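Local coordinates for protein Ika8 (Synthetic construct, PDB 6G6O) that is a computationally designed, symmetrical eight-bladed beta-propeller built from WD40-type repeats, with no natural function known for it, at residues S24-V29 / W40-G45; D52-E57 / S70-G75. One frame throughout, in Å; residues are numbered along the deposited sequence.

Contact 1: S24-V29 / W40-G45; sequences SKNIVV and WDILTG
Val-28 and Trp-40 form an antiparallel hydrogen-bonded pair, the tight end of this contact. Trp-40 N donates to Val-28 O at 2.7 Å, and the return bond from Val-28 N to Trp-40 O is longer, 3.2 Å. On the face these two residues share, the branches of Val-28 divide the work. CG1, held anti to the backbone N (chi1 163°), lies 3.5 Å from Trp-40 CD1; CG2 instead meets Ile-42, at 3.6 Å from its CG1. Leu-21 and Phe-23 of strand 18-24 also pack on Val-28, and the indole reaches a polar partner through NE1, hydrogen-bonded to Ser-30 OG. The strands so joined, 27-32 and 37-41, are the second and third of a four-stranded antiparallel propeller blade, and the tryptophan and aspartate ending strand 37-41 correspond to the WD pair that names the WD40 repeat. Past Asp-41 the strand gives way to a turn. The carboxylate of Asp-41 takes Leu-43 N on OD1, an Asx turn, and Thr-44 OG1 on OD2 at 2.7 Å, both arriving from above the carboxylate plane. One more backbone bond, Ile-42 N to Asn-26 O at 2.8 Å, crosses just where strand 27-32 leaves its type II' turn. Beyond it the packing turns to the solvent side: the amide of Asn-26 meets exposed Leu-43 with no polar bond between them, ND2 of Asn-26 lying 3.4 Å from CD2 of Leu-43.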
loop_
_atom_site.group_PDB
_atom_site.type_symbol
_atom_site.label_atom_id
_atom_site.label_comp_id
_atom_site.label_asym_id
_atom_site.label_seq_id
_atom_site.Cartn_x
_atom_site.Cartn_y
_atom_site.Cartn_z
ATOM N N SER A 24 -7.108 -5.657 -9.974
ATOM C CA SER A 24 -6.413 -6.551 -10.891
ATOM C C SER A 24 -7.335 -6.890 -12.054
ATOM O O SER A 24 -8.510 -7.204 -11.843
ATOM C CB SER A 24 -5.959 -7.831 -10.180
ATOM O OG SER A 24 -5.292 -8.708 -11.071
ATOM N N LYS A 25 -6.791 -6.831 -13.272
ATOM C CA LYS A 25 -7.524 -7.098 -14.516
ATOM C C LYS A 25 -8.677 -6.107 -14.605
ATOM O O LYS A 25 -8.417 -4.895 -14.705
ATOM C CB LYS A 25 -7.920 -8.576 -14.569
ATOM C CG LYS A 25 -6.847 -9.544 -14.097
ATOM C CD LYS A 25 -7.424 -10.939 -13.922
ATOM C CE LYS A 25 -8.711 -10.905 -13.110
ATOM N NZ LYS A 25 -9.529 -12.134 -13.302
ATOM N N ASN A 26 -9.933 -6.547 -14.592
ATOM C CA ASN A 26 -11.089 -5.658 -14.585
ATOM C C ASN A 26 -11.948 -5.900 -13.349
ATOM O O ASN A 26 -13.163 -5.701 -13.374
ATOM C CB ASN A 26 -11.915 -5.829 -15.859
ATOM C CG ASN A 26 -11.295 -5.128 -17.053
ATOM O OD1 ASN A 26 -10.938 -5.765 -18.043
ATOM N ND2 ASN A 26 -11.165 -3.810 -16.963
ATOM N N ILE A 27 -11.319 -6.338 -12.262
ATOM C CA ILE A 27 -12.003 -6.649 -11.015
ATOM C C ILE A 27 -11.441 -5.754 -9.923
ATOM O O ILE A 27 -10.224 -5.567 -9.824
ATOM C CB ILE A 27 -11.847 -8.138 -10.641
ATOM C CG1 ILE A 27 -12.612 -9.018 -11.633
ATOM C CG2 ILE A 27 -12.325 -8.391 -9.220
ATOM C CD1 ILE A 27 -12.695 -10.473 -11.227
ATOM N N VAL A 28 -12.332 -5.190 -9.111
ATOM C CA VAL A 28 -11.959 -4.365 -7.972
ATOM C C VAL A 28 -12.428 -5.067 -6.706
ATOM O O VAL A 28 -13.580 -5.511 -6.628
ATOM C CB VAL A 28 -12.559 -2.949 -8.073
ATOM C CG1 VAL A 28 -12.529 -2.253 -6.720
ATOM C CG2 VAL A 28 -11.803 -2.129 -9.102
ATOM N N VAL A 29 -11.535 -5.181 -5.727
ATOM C CA VAL A 29 -11.862 -5.708 -4.408
ATOM C C VAL A 29 -11.717 -4.567 -3.412
ATOM O O VAL A 29 -10.651 -3.947 -3.318
ATOM C CB VAL A 29 -10.963 -6.893 -4.026
ATOM C CG1 VAL A 29 -11.429 -7.512 -2.718
ATOM C CG2 VAL A 29 -10.952 -7.930 -5.135
ATOM N N TRP A 40 -16.115 -6.061 -7.352
ATOM C CA TRP A 40 -16.764 -5.269 -8.386
ATOM C C TRP A 40 -16.316 -5.709 -9.773
ATOM O O TRP A 40 -15.215 -6.236 -9.955
ATOM C CB TRP A 40 -16.463 -3.778 -8.207
ATOM C CG TRP A 40 -16.720 -3.268 -6.827
ATOM C CD1 TRP A 40 -15.792 -3.016 -5.862
ATOM C CD2 TRP A 40 -17.993 -2.939 -6.257
ATOM N NE1 TRP A 40 -16.406 -2.553 -4.724
ATOM C CE2 TRP A 40 -17.758 -2.498 -4.941
ATOM C CE3 TRP A 40 -19.307 -2.976 -6.731
ATOM C CZ2 TRP A 40 -18.787 -2.097 -4.094
ATOM C CZ3 TRP A 40 -20.328 -2.579 -5.889
ATOM C CH2 TRP A 40 -20.063 -2.146 -4.585
ATOM N N ASP A 41 -17.189 -5.481 -10.752
ATOM C CA ASP A 41 -16.894 -5.702 -12.165
ATOM C C ASP A 41 -16.688 -4.337 -12.808
ATOM O O ASP A 41 -17.638 -3.560 -12.943
ATOM C CB ASP A 41 -18.027 -6.469 -12.847
ATOM C CG ASP A 41 -17.673 -6.919 -14.252
ATOM O OD1 ASP A 41 -16.592 -6.546 -14.756
ATOM O OD2 ASP A 41 -18.487 -7.644 -14.860
ATOM N N ILE A 42 -15.448 -4.043 -13.201
ATOM C CA ILE A 42 -15.153 -2.739 -13.787
ATOM C C ILE A 42 -15.829 -2.587 -15.144
ATOM O O ILE A 42 -16.256 -1.486 -15.513
ATOM C CB ILE A 42 -13.628 -2.534 -13.873
ATOM C CG1 ILE A 42 -13.083 -2.107 -12.508
ATOM C CG2 ILE A 42 -13.258 -1.532 -14.967
ATOM C CD1 ILE A 42 -12.091 -0.966 -12.558
ATOM N N LEU A 43 -15.969 -3.681 -15.894
ATOM C CA LEU A 43 -16.542 -3.595 -17.231
ATOM C C LEU A 43 -18.052 -3.381 -17.209
ATOM O O LEU A 43 -18.589 -2.725 -18.108
ATOM C CB LEU A 43 -16.201 -4.855 -18.028
ATOM C CG LEU A 43 -14.705 -5.085 -18.261
ATOM C CD1 LEU A 43 -14.474 -6.246 -19.215
ATOM C CD2 LEU A 43 -14.045 -3.818 -18.781
ATOM N N THR A 44 -18.752 -3.916 -16.207
ATOM C CA THR A 44 -20.201 -3.797 -16.134
ATOM C C THR A 44 -20.690 -2.964 -14.958
ATOM O O THR A 44 -21.895 -2.705 -14.867
ATOM C CB THR A 44 -20.854 -5.186 -16.061
ATOM O OG1 THR A 44 -20.505 -5.820 -14.824
ATOM C CG2 THR A 44 -20.393 -6.056 -17.217
ATOM N N GLY A 45 -19.802 -2.543 -14.059
ATOM C CA GLY A 45 -20.196 -1.788 -12.889
ATOM C C GLY A 45 -20.917 -2.575 -11.820
ATOM O O GLY A 45 -21.135 -2.040 -10.726
#

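Contact 2: D52-E57 / S70-G75; sequences DGHQSE and SGAKDG
His-54 meets Ser-70 at the edge of its ring, near the ring plane, with NE2 and OG modelled only 2.3 Å apart; a hydrogen bond is indicated, but so short a length is doubtful. Ala-72 CB packs 3.6 Å from His-54 CG. Farther along, Ser-56 CB rests 3.5 Å from Asp-74 CG, and Glu-57 O accepts a weak bond from Lys-73 N at 2.8 Å, its angle only 126°. The side chains of Glu-57 and Lys-73 run side by side: Glu-57 is extended, CG anti to the backbone N (chi1 159°), while Lys-73 bends to bring NZ 3.9 Å from Glu-57 OE2, a long salt bridge. With an alanine at Glu-57 the carboxylate is gone, and the end of Lys-73 is likely to be freer to turn, having lost that bridge. A water joins Gln-55 N to Asp-74 OD2. In the next shell, Thr-76 OG1 bonds both His-54 ND1 and Asp-74 OD1, which, with the NE2 contact, probably limits the ring's rotation. Trp-80 NE1 bonds Ser-70 OG weakly. The chain Trp-80, Ser-70, His-54, with Asp-74 joined through Thr-76, closely resembles the Trp-Ser/Thr-His-Asp hydrogen-bond tetrad of WD40 repeats.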
loop_
_atom_site.group_PDB
_atom_site.type_symbol
_atom_site.label_atom_id
_atom_site.label_comp_id
_atom_site.label_asym_id
_atom_site.label_seq_id
_atom_site.Cartn_x
_atom_site.Cartn_y
_atom_site.Cartn_z
ATOM N N ASP A 52 -18.404 -12.740 2.569
ATOM C CA ASP A 52 -18.751 -12.827 3.984
ATOM C C ASP A 52 -17.776 -12.049 4.856
ATOM O O ASP A 52 -18.141 -11.639 5.962
ATOM C CB ASP A 52 -18.815 -14.291 4.426
ATOM C CG ASP A 52 -17.780 -15.154 3.741
ATOM O OD1 ASP A 52 -16.870 -14.594 3.099
ATOM O OD2 ASP A 52 -17.881 -16.396 3.841
ATOM N N GLY A 53 -16.554 -11.833 4.377
ATOM C CA GLY A 53 -15.578 -10.955 4.974
ATOM C C GLY A 53 -15.194 -11.341 6.390
ATOM O O GLY A 53 -15.348 -12.481 6.837
ATOM N N HIS A 54 -14.681 -10.345 7.099
ATOM C CA HIS A 54 -14.264 -10.484 8.483
ATOM C C HIS A 54 -15.254 -9.770 9.392
ATOM O O HIS A 54 -15.964 -8.851 8.977
ATOM C CB HIS A 54 -12.858 -9.912 8.695
ATOM C CG HIS A 54 -11.874 -10.302 7.634
ATOM N ND1 HIS A 54 -10.831 -11.170 7.873
ATOM C CD2 HIS A 54 -11.767 -9.934 6.335
ATOM C CE1 HIS A 54 -10.126 -11.323 6.766
ATOM N NE2 HIS A 54 -10.675 -10.586 5.818
ATOM N N GLN A 55 -15.291 -10.205 10.647
ATOM C CA GLN A 55 -16.098 -9.546 11.664
ATOM C C GLN A 55 -15.442 -8.280 12.198
ATOM O O GLN A 55 -15.889 -7.749 13.219
ATOM C CB GLN A 55 -16.385 -10.513 12.815
ATOM C CG GLN A 55 -17.120 -11.771 12.388
ATOM C CD GLN A 55 -18.484 -11.473 11.802
ATOM O OE1 GLN A 55 -18.844 -11.981 10.741
ATOM N NE2 GLN A 55 -19.254 -10.640 12.494
ATOM N N SER A 56 -14.399 -7.792 11.529
ATOM C CA SER A 56 -13.668 -6.616 11.969
ATOM C C SER A 56 -13.202 -5.844 10.745
ATOM O O SER A 56 -13.196 -6.365 9.628
ATOM C CB SER A 56 -12.474 -6.997 12.856
ATOM O OG SER A 56 -12.032 -5.893 13.623
ATOM N N GLU A 57 -12.797 -4.596 10.975
ATOM C CA GLU A 57 -12.394 -3.699 9.897
ATOM C C GLU A 57 -11.329 -4.329 9.011
ATOM O O GLU A 57 -10.267 -4.732 9.491
ATOM C CB GLU A 57 -11.871 -2.386 10.483
ATOM C CG GLU A 57 -10.971 -1.613 9.530
ATOM C CD GLU A 57 -10.391 -0.359 10.150
ATOM O OE1 GLU A 57 -10.784 -0.015 11.282
ATOM O OE2 GLU A 57 -9.536 0.279 9.503
ATOM N N SER A 70 -6.902 -11.155 2.525
ATOM C CA SER A 70 -7.492 -10.043 3.257
ATOM C C SER A 70 -7.179 -10.178 4.739
ATOM O O SER A 70 -7.382 -11.245 5.326
ATOM C CB SER A 70 -9.007 -9.982 3.040
ATOM O OG SER A 70 -9.668 -11.021 3.740
ATOM N N GLY A 71 -6.685 -9.096 5.334
ATOM C CA GLY A 71 -6.452 -9.040 6.763
ATOM C C GLY A 71 -7.403 -8.072 7.431
ATOM O O GLY A 71 -7.920 -7.162 6.776
ATOM N N ALA A 72 -7.645 -8.245 8.728
ATOM C CA ALA A 72 -8.624 -7.439 9.440
ATOM C C ALA A 72 -8.011 -6.889 10.722
ATOM O O ALA A 72 -6.849 -7.150 11.050
ATOM C CB ALA A 72 -9.887 -8.250 9.751
ATOM N N LYS A 73 -8.814 -6.114 11.454
ATOM C CA LYS A 73 -8.377 -5.525 12.710
ATOM C C LYS A 73 -8.376 -6.523 13.860
ATOM O O LYS A 73 -7.734 -6.265 14.884
ATOM C CB LYS A 73 -9.265 -4.329 13.063
ATOM C CG LYS A 73 -8.577 -3.240 13.870
ATOM C CD LYS A 73 -7.731 -2.336 12.986
ATOM C CE LYS A 73 -7.855 -0.879 13.406
ATOM N NZ LYS A 73 -7.052 0.027 12.538
ATOM N N ASP A 74 -9.074 -7.647 13.723
ATOM C CA ASP A 74 -9.090 -8.670 14.760
ATOM C C ASP A 74 -7.970 -9.689 14.605
ATOM O O ASP A 74 -7.892 -10.627 15.402
ATOM C CB ASP A 74 -10.448 -9.386 14.788
ATOM C CG ASP A 74 -10.814 -10.015 13.454
ATOM O OD1 ASP A 74 -10.006 -9.943 12.505
ATOM O OD2 ASP A 74 -11.920 -10.588 13.358
ATOM N N GLY A 75 -7.111 -9.531 13.601
ATOM C CA GLY A 75 -5.976 -10.406 13.414
ATOM C C GLY A 75 -6.173 -11.530 12.425
ATOM O O GLY A 75 -5.222 -12.275 12.168
HETATM O O HOH W 1 -12.886 -11.708 11.406
#

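In the fold
Following the chain from the N terminus, strand 18-24 runs into the tight turn that starts strand 27-32. Contact 1 then closes the hairpin of strands 27-32 and 37-41, with 10 residues between its segments. After strand 47-51, an outermost strand of the same sheet, contact 2 opens in the loop leading to strand 58-64 and closes over 12 residues at the end of strand 67-72. The two loops therefore follow in series, neither enclosing nor crossing the other. The centres of contact 1 and contact 2 lie about 22 Å apart, and the nearest atoms of contact 1 and contact 2 are about 7 Å apart, without touching. Contact 1 works within one blade; contact 2 ties the loop arriving from that blade to the next; Ile-37 of the first blade packs against both His-54 and Ser-70.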